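Local coordinates for protein N-acetyl-beta-D glucosaminidase (Rhizomucor miehei CAU432, PDB 4ZM6) that probably hydrolyses beta-N-acetylglucosaminides as a family 3 glycosidase and carries a GCN5-related glucosamine N-acetyltransferase region that binds acetyl-CoA, at residues E410-H416 against E427-Y431; P483-M487 against I525-V530. All blocks are in the same frame, centred on the assembly; numbering follows the deposited sequence.

Contact 1: E410-H416 against E427-Y431; sequences EPFNSFH and EYIIY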
loop_
_atom_site.group_PDB
_atom_site.type_symbol
_atom_site.label_atom_id
_atom_site.label_comp_id
_atom_site.label_asym_id
_atom_site.label_seq_id
_atom_site.Cartn_x
_atom_site.Cartn_y
_atom_site.Cartn_z
ATOM N N GLU A 410 25.785 -20.033 -31.934
ATOM C CA GLU A 410 24.662 -20.180 -32.815
ATOM C C GLU A 410 23.516 -20.512 -31.933
ATOM O O GLU A 410 23.227 -21.654 -31.705
ATOM C CB GLU A 410 24.916 -21.285 -33.794
ATOM C CG GLU A 410 25.714 -20.850 -34.994
ATOM C CD GLU A 410 26.475 -21.987 -35.590
ATOM O OE1 GLU A 410 27.187 -22.658 -34.854
ATOM O OE2 GLU A 410 26.348 -22.227 -36.789
ATOM N N PRO A 411 22.849 -19.402 -31.408
ATOM C CA PRO A 411 21.920 -19.738 -30.333
ATOM C C PRO A 411 20.568 -20.159 -30.831
ATOM O O PRO A 411 19.768 -20.674 -30.085
ATOM C CB PRO A 411 21.807 -18.444 -29.579
ATOM C CG PRO A 411 21.718 -17.456 -30.640
ATOM C CD PRO A 411 22.742 -17.872 -31.619
ATOM N N PHE A 412 20.361 -20.029 -32.125
ATOM C CA PHE A 412 19.103 -20.359 -32.743
ATOM C C PHE A 412 19.088 -21.759 -33.285
ATOM O O PHE A 412 18.163 -22.168 -33.914
ATOM C CB PHE A 412 18.888 -19.448 -33.897
ATOM C CG PHE A 412 18.097 -18.262 -33.576
ATOM C CD1 PHE A 412 16.755 -18.353 -33.398
ATOM C CD2 PHE A 412 18.693 -17.042 -33.487
ATOM C CE1 PHE A 412 16.015 -17.236 -33.127
ATOM C CE2 PHE A 412 17.966 -15.917 -33.223
ATOM C CZ PHE A 412 16.623 -16.014 -33.042
ATOM N N ASN A 413 20.145 -22.479 -33.054
ATOM C CA ASN A 413 20.226 -23.897 -33.418
ATOM C C ASN A 413 19.287 -24.790 -32.627
ATOM O O ASN A 413 18.787 -25.784 -33.157
ATOM C CB ASN A 413 21.643 -24.432 -33.200
ATOM C CG ASN A 413 22.608 -23.984 -34.268
ATOM O OD1 ASN A 413 22.251 -23.240 -35.187
ATOM N ND2 ASN A 413 23.848 -24.436 -34.153
ATOM N N SER A 414 19.097 -24.477 -31.347
ATOM C CA SER A 414 18.137 -25.205 -30.525
ATOM C C SER A 414 16.728 -25.012 -31.094
ATOM O O SER A 414 15.941 -25.955 -31.165
ATOM C CB SER A 414 18.205 -24.747 -29.066
ATOM O OG SER A 414 18.177 -23.336 -28.963
ATOM N N PHE A 415 16.420 -23.790 -31.514
ATOM C CA PHE A 415 15.172 -23.521 -32.214
ATOM C C PHE A 415 15.080 -24.493 -33.388
ATOM O O PHE A 415 14.082 -25.188 -33.539
ATOM C CB PHE A 415 15.123 -22.061 -32.698
ATOM C CG PHE A 415 13.730 -21.482 -32.799
ATOM C CD1 PHE A 415 12.820 -21.965 -33.727
ATOM C CD2 PHE A 415 13.345 -20.429 -31.985
ATOM C CE1 PHE A 415 11.551 -21.420 -33.831
ATOM C CE2 PHE A 415 12.080 -19.880 -32.079
ATOM C CZ PHE A 415 11.180 -20.377 -33.005
ATOM N N HIS A 416 16.143 -24.551 -34.189
ATOM C CA HIS A 416 16.221 -25.444 -35.352
ATOM C C HIS A 416 15.953 -26.889 -34.972
ATOM O O HIS A 416 15.118 -27.545 -35.580
ATOM C CB HIS A 416 17.594 -25.333 -36.031
ATOM C CG HIS A 416 17.796 -26.299 -37.157
ATOM N ND1 HIS A 416 17.003 -26.302 -38.286
ATOM C CD2 HIS A 416 18.704 -27.289 -37.332
ATOM C CE1 HIS A 416 17.411 -27.254 -39.105
ATOM N NE2 HIS A 416 18.441 -27.866 -38.551
ATOM N N GLU A 427 14.250 -25.505 -44.088
ATOM C CA GLU A 427 15.504 -24.825 -44.413
ATOM C C GLU A 427 15.883 -23.825 -43.320
ATOM O O GLU A 427 15.100 -22.932 -42.985
ATOM C CB GLU A 427 15.392 -24.105 -45.753
ATOM C CG GLU A 427 16.701 -23.490 -46.230
ATOM C CD GLU A 427 16.659 -23.070 -47.685
ATOM O OE1 GLU A 427 17.748 -22.937 -48.295
ATOM O OE2 GLU A 427 15.542 -22.875 -48.211
ATOM N N TYR A 428 17.098 -23.919 -42.845
ATOM C CA TYR A 428 17.527 -23.093 -41.768
ATOM C C TYR A 428 18.672 -22.257 -42.251
ATOM O O TYR A 428 19.694 -22.752 -42.648
ATOM C CB TYR A 428 17.914 -24.002 -40.630
ATOM C CG TYR A 428 18.677 -23.425 -39.493
ATOM C CD1 TYR A 428 19.648 -24.159 -38.905
ATOM C CD2 TYR A 428 18.395 -22.196 -38.974
ATOM C CE1 TYR A 428 20.344 -23.695 -37.848
ATOM C CE2 TYR A 428 19.102 -21.717 -37.909
ATOM C CZ TYR A 428 20.081 -22.489 -37.367
ATOM O OH TYR A 428 20.826 -22.091 -36.313
ATOM N N ILE A 429 18.456 -20.965 -42.240
ATOM C CA ILE A 429 19.437 -19.973 -42.673
ATOM C C ILE A 429 19.637 -18.954 -41.574
ATOM O O ILE A 429 18.671 -18.413 -41.042
ATOM C CB ILE A 429 18.961 -19.211 -43.928
ATOM C CG1 ILE A 429 18.882 -20.159 -45.128
ATOM C CG2 ILE A 429 19.890 -18.040 -44.232
ATOM C CD1 ILE A 429 18.096 -19.605 -46.296
ATOM N N ILE A 430 20.895 -18.677 -41.255
ATOM C CA ILE A 430 21.239 -17.607 -40.325
ATOM C C ILE A 430 21.585 -16.347 -41.133
ATOM O O ILE A 430 22.655 -16.251 -41.731
ATOM C CB ILE A 430 22.390 -18.040 -39.401
ATOM C CG1 ILE A 430 21.981 -19.320 -38.659
ATOM C CG2 ILE A 430 22.751 -16.925 -38.431
ATOM C CD1 ILE A 430 23.091 -19.965 -37.861
ATOM N N TYR A 431 20.651 -15.399 -41.162
ATOM C CA TYR A 431 20.794 -14.169 -41.946
ATOM C C TYR A 431 21.532 -13.090 -41.159
ATOM O O TYR A 431 21.418 -13.009 -39.935
ATOM C CB TYR A 431 19.422 -13.645 -42.413
ATOM C CG TYR A 431 18.512 -13.130 -41.308
ATOM C CD1 TYR A 431 17.643 -13.986 -40.637
ATOM C CD2 TYR A 431 18.513 -11.787 -40.943
ATOM C CE1 TYR A 431 16.815 -13.524 -39.627
ATOM C CE2 TYR A 431 17.687 -11.316 -39.936
ATOM C CZ TYR A 431 16.840 -12.188 -39.279
ATOM O OH TYR A 431 16.014 -11.732 -38.275
#

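Contact 2: P483-M487 against I525-V530; sequences PYDQM and ISIPNV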
loop_
_atom_site.group_PDB
_atom_site.type_symbol
_atom_site.label_atom_id
_atom_site.label_comp_id
_atom_site.label_asym_id
_atom_site.label_seq_id
_atom_site.Cartn_x
_atom_site.Cartn_y
_atom_site.Cartn_z
ATOM N N PRO A 483 11.274 -8.640 -25.768
ATOM C CA PRO A 483 9.974 -8.786 -26.430
ATOM C C PRO A 483 9.485 -7.563 -27.211
ATOM O O PRO A 483 8.425 -7.623 -27.840
ATOM C CB PRO A 483 9.029 -9.059 -25.259
ATOM C CG PRO A 483 9.639 -8.312 -24.131
ATOM C CD PRO A 483 11.121 -8.498 -24.308
ATOM N N TYR A 484 10.248 -6.473 -27.188
ATOM C CA TYR A 484 9.800 -5.209 -27.785
ATOM C C TYR A 484 9.915 -5.162 -29.321
ATOM O O TYR A 484 9.361 -4.262 -29.953
ATOM C CB TYR A 484 10.584 -4.031 -27.193
ATOM C CG TYR A 484 10.581 -3.923 -25.671
ATOM C CD1 TYR A 484 9.459 -3.467 -24.979
ATOM C CD2 TYR A 484 11.720 -4.236 -24.934
ATOM C CE1 TYR A 484 9.465 -3.353 -23.599
ATOM C CE2 TYR A 484 11.740 -4.125 -23.556
ATOM C CZ TYR A 484 10.610 -3.682 -22.888
ATOM O OH TYR A 484 10.639 -3.571 -21.510
ATOM N N ASP A 485 10.604 -6.135 -29.916
ATOM C CA ASP A 485 10.981 -6.075 -31.335
ATOM C C ASP A 485 9.847 -5.692 -32.298
ATOM O O ASP A 485 10.104 -5.030 -33.308
ATOM C CB ASP A 485 11.610 -7.405 -31.780
ATOM C CG ASP A 485 12.966 -7.665 -31.137
ATOM O OD1 ASP A 485 13.478 -6.782 -30.419
ATOM O OD2 ASP A 485 13.532 -8.759 -31.349
ATOM N N GLN A 486 8.607 -6.091 -31.994
ATOM C CA GLN A 486 7.478 -5.816 -32.894
ATOM C C GLN A 486 7.156 -4.333 -33.004
ATOM O O GLN A 486 6.481 -3.915 -33.948
ATOM C CB GLN A 486 6.220 -6.592 -32.491
ATOM C CG GLN A 486 5.040 -6.345 -33.428
ATOM C CD GLN A 486 3.882 -7.303 -33.233
ATOM O OE1 GLN A 486 3.312 -7.792 -34.205
ATOM N NE2 GLN A 486 3.517 -7.562 -31.983
ATOM N N MET A 487 7.641 -3.535 -32.056
ATOM C CA MET A 487 7.518 -2.083 -32.163
ATOM C C MET A 487 8.086 -1.567 -33.492
ATOM O O MET A 487 7.623 -0.549 -34.007
ATOM C CB MET A 487 8.206 -1.395 -30.980
ATOM C CG MET A 487 9.724 -1.393 -31.052
ATOM S SD MET A 487 10.481 -0.926 -29.492
ATOM C CE MET A 487 10.044 0.811 -29.407
ATOM N N ILE A 525 5.152 -6.390 -19.961
ATOM C CA ILE A 525 5.778 -5.279 -20.660
ATOM C C ILE A 525 4.741 -4.637 -21.582
ATOM O O ILE A 525 3.771 -5.290 -21.984
ATOM C CB ILE A 525 6.979 -5.815 -21.487
ATOM C CG1 ILE A 525 8.273 -5.156 -21.050
ATOM C CG2 ILE A 525 6.796 -5.654 -22.999
ATOM C CD1 ILE A 525 8.704 -5.504 -19.647
ATOM N N SER A 526 4.944 -3.367 -21.916
ATOM C CA SER A 526 4.180 -2.719 -22.984
ATOM C C SER A 526 5.044 -2.687 -24.229
ATOM O O SER A 526 6.227 -2.343 -24.154
ATOM C CB SER A 526 3.779 -1.290 -22.608
ATOM O OG SER A 526 2.425 -1.226 -22.194
ATOM N N ILE A 527 4.464 -3.052 -25.368
ATOM C CA ILE A 527 5.155 -2.907 -26.636
ATOM C C ILE A 527 4.605 -1.654 -27.297
ATOM O O ILE A 527 3.414 -1.590 -27.576
ATOM C CB ILE A 527 4.968 -4.133 -27.538
ATOM C CG1 ILE A 527 5.519 -5.376 -26.831
ATOM C CG2 ILE A 527 5.689 -3.930 -28.864
ATOM C CD1 ILE A 527 5.256 -6.673 -27.562
ATOM N N PRO A 528 5.461 -0.639 -27.517
ATOM C CA PRO A 528 5.000 0.573 -28.193
ATOM C C PRO A 528 4.484 0.290 -29.598
ATOM O O PRO A 528 4.979 -0.619 -30.263
ATOM C CB PRO A 528 6.262 1.440 -28.264
ATOM C CG PRO A 528 7.129 0.951 -27.161
ATOM C CD PRO A 528 6.867 -0.519 -27.082
ATOM N N ASN A 529 3.481 1.055 -30.024
ATOM C CA ASN A 529 2.872 0.917 -31.355
ATOM C C ASN A 529 2.116 -0.396 -31.593
ATOM O O ASN A 529 1.643 -0.637 -32.703
ATOM C CB ASN A 529 3.921 1.119 -32.459
ATOM C CG ASN A 529 4.751 2.378 -32.257
ATOM O OD1 ASN A 529 5.992 2.334 -32.250
ATOM N ND2 ASN A 529 4.066 3.508 -32.084
ATOM N N VAL A 530 1.994 -1.229 -30.558
ATOM C CA VAL A 530 1.231 -2.474 -30.631
ATOM C C VAL A 530 0.241 -2.514 -29.464
ATOM O O VAL A 530 0.597 -2.909 -28.350
ATOM C CB VAL A 530 2.144 -3.714 -30.562
ATOM C CG1 VAL A 530 1.327 -4.983 -30.762
ATOM C CG2 VAL A 530 3.260 -3.623 -31.591
#

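Contact 1: E410-H416 against E427-Y431
His416 and Tyr428 bring the two backbones closest, with 7.0 Å between their CA atoms, and the gap widens to 8.3 Å between the CA atoms of Phe412 and Ile430. A type I turn from Glu410 to Asn413 leads into the first turn of helix 413-422, and this start faces strand 427-431. Tyr428 is the central side chain. Its CG lies anti to the backbone N (chi1 167°), which sends the ring out toward the helix. His416 also has CG anti to its backbone N (chi1 175°), and its imidazole meets the phenol ring in an offset stack. The centroids are 4.3 Å apart and the planes are tilted by 18°. Tyr428 CD1 lies over a face of the imidazole, offset toward the rim. His416 CB adds a CH-pi contact over a face of the Tyr428 ring, 3.8 Å from the centroid. Asn413 comes at the edge of the phenol, with its amide turned nearly perpendicular to the ring. The model sets its OD1 too close to Tyr428 OH for a bond to be read from it. Ile430 completes the patch. Its CD1 reaches Glu410 CG at 4.0 Å, and the two side chains cross at about a right angle. Apart from the doubtful Asn413 pair, the contact rests on ring stacking and apolar contacts. Phe412 turns its ring away onto Phe394 and Ala396. Phe394 also meets the Tyr428 ring. These residues belong to strand 392-397, the parallel neighbour of strand 426-431, which ends the six-stranded sheet. Helix 413-422 thus forms the connection of a beta-alpha-beta crossover, and the contact packs its first turn on strand 426-431, the second strand of that crossover. From the same first turn, Phe415 packs against helix 503-513.

Contact 2: P483-M487 against I525-V530
Tyr484 lays the CE1 side of its phenol ring against Ile525, and the two side chains cross at about a right angle. CE1 of Tyr484 lies 3.6 Å from Ile525 CG2. The carbonyl O of Ser526 sits at the ring edge, near the ring plane, 3.4 Å from Tyr484 CE1. The same CG2 methyl of Ile525 also touches Pro483 CG at 4.1 Å. Ile527 fits along the turn of 483-487. Its CG2 lies near Tyr484 O and Met487 N, which are themselves hydrogen-bonded to each other. Met487 has CG between its backbone N and carbonyl carbon (chi1 75°), and its chain bends at the sulfur. This brings CE to Pro528 CG at 3.7 Å. Nearby, Met487 CA makes a CH-O contact of 3.5 Å with Pro528 O. Gln486 runs extended across Val530, with its CG 3.7 Å from Val530 CG2. The contact thus packs the 3-10 turn after strand 475-479 on the type II turn from Ile527 to Val530. Asn138, Pro141 and Met100 of the family 3 TIM-barrel region border it, so it lies where that region meets the six-stranded sheet domain. No hydrogen bond crosses between the segments. Tyr484 OH bonds to Asn138 ND2 and Pro483 O to Tyr495 OH, both outside them, and the contact itself is mainly apolar.

How the contacts relate
The contacts follow one another along the chain without nesting or crossing. Contact 1 closes a short connection, 10 residues between the segments, most of them the rest of helix 413-422, at one outer strand of the six-stranded sheet. The chain then adds strands 447-452 and 475-479. Contact 2 begins in the loop after 475-479 and spans 37 residues, including strand 494-497 and helix 503-513. It ties that loop to the segment leading toward strand 540-543, where the acetyltransferase sheet starts. The centres of contact 1 and contact 2 are about 23 Å apart. The nearest atoms of contact 1 and contact 2 are about 8 Å apart. Both lie away from the acetyl-CoA pocket.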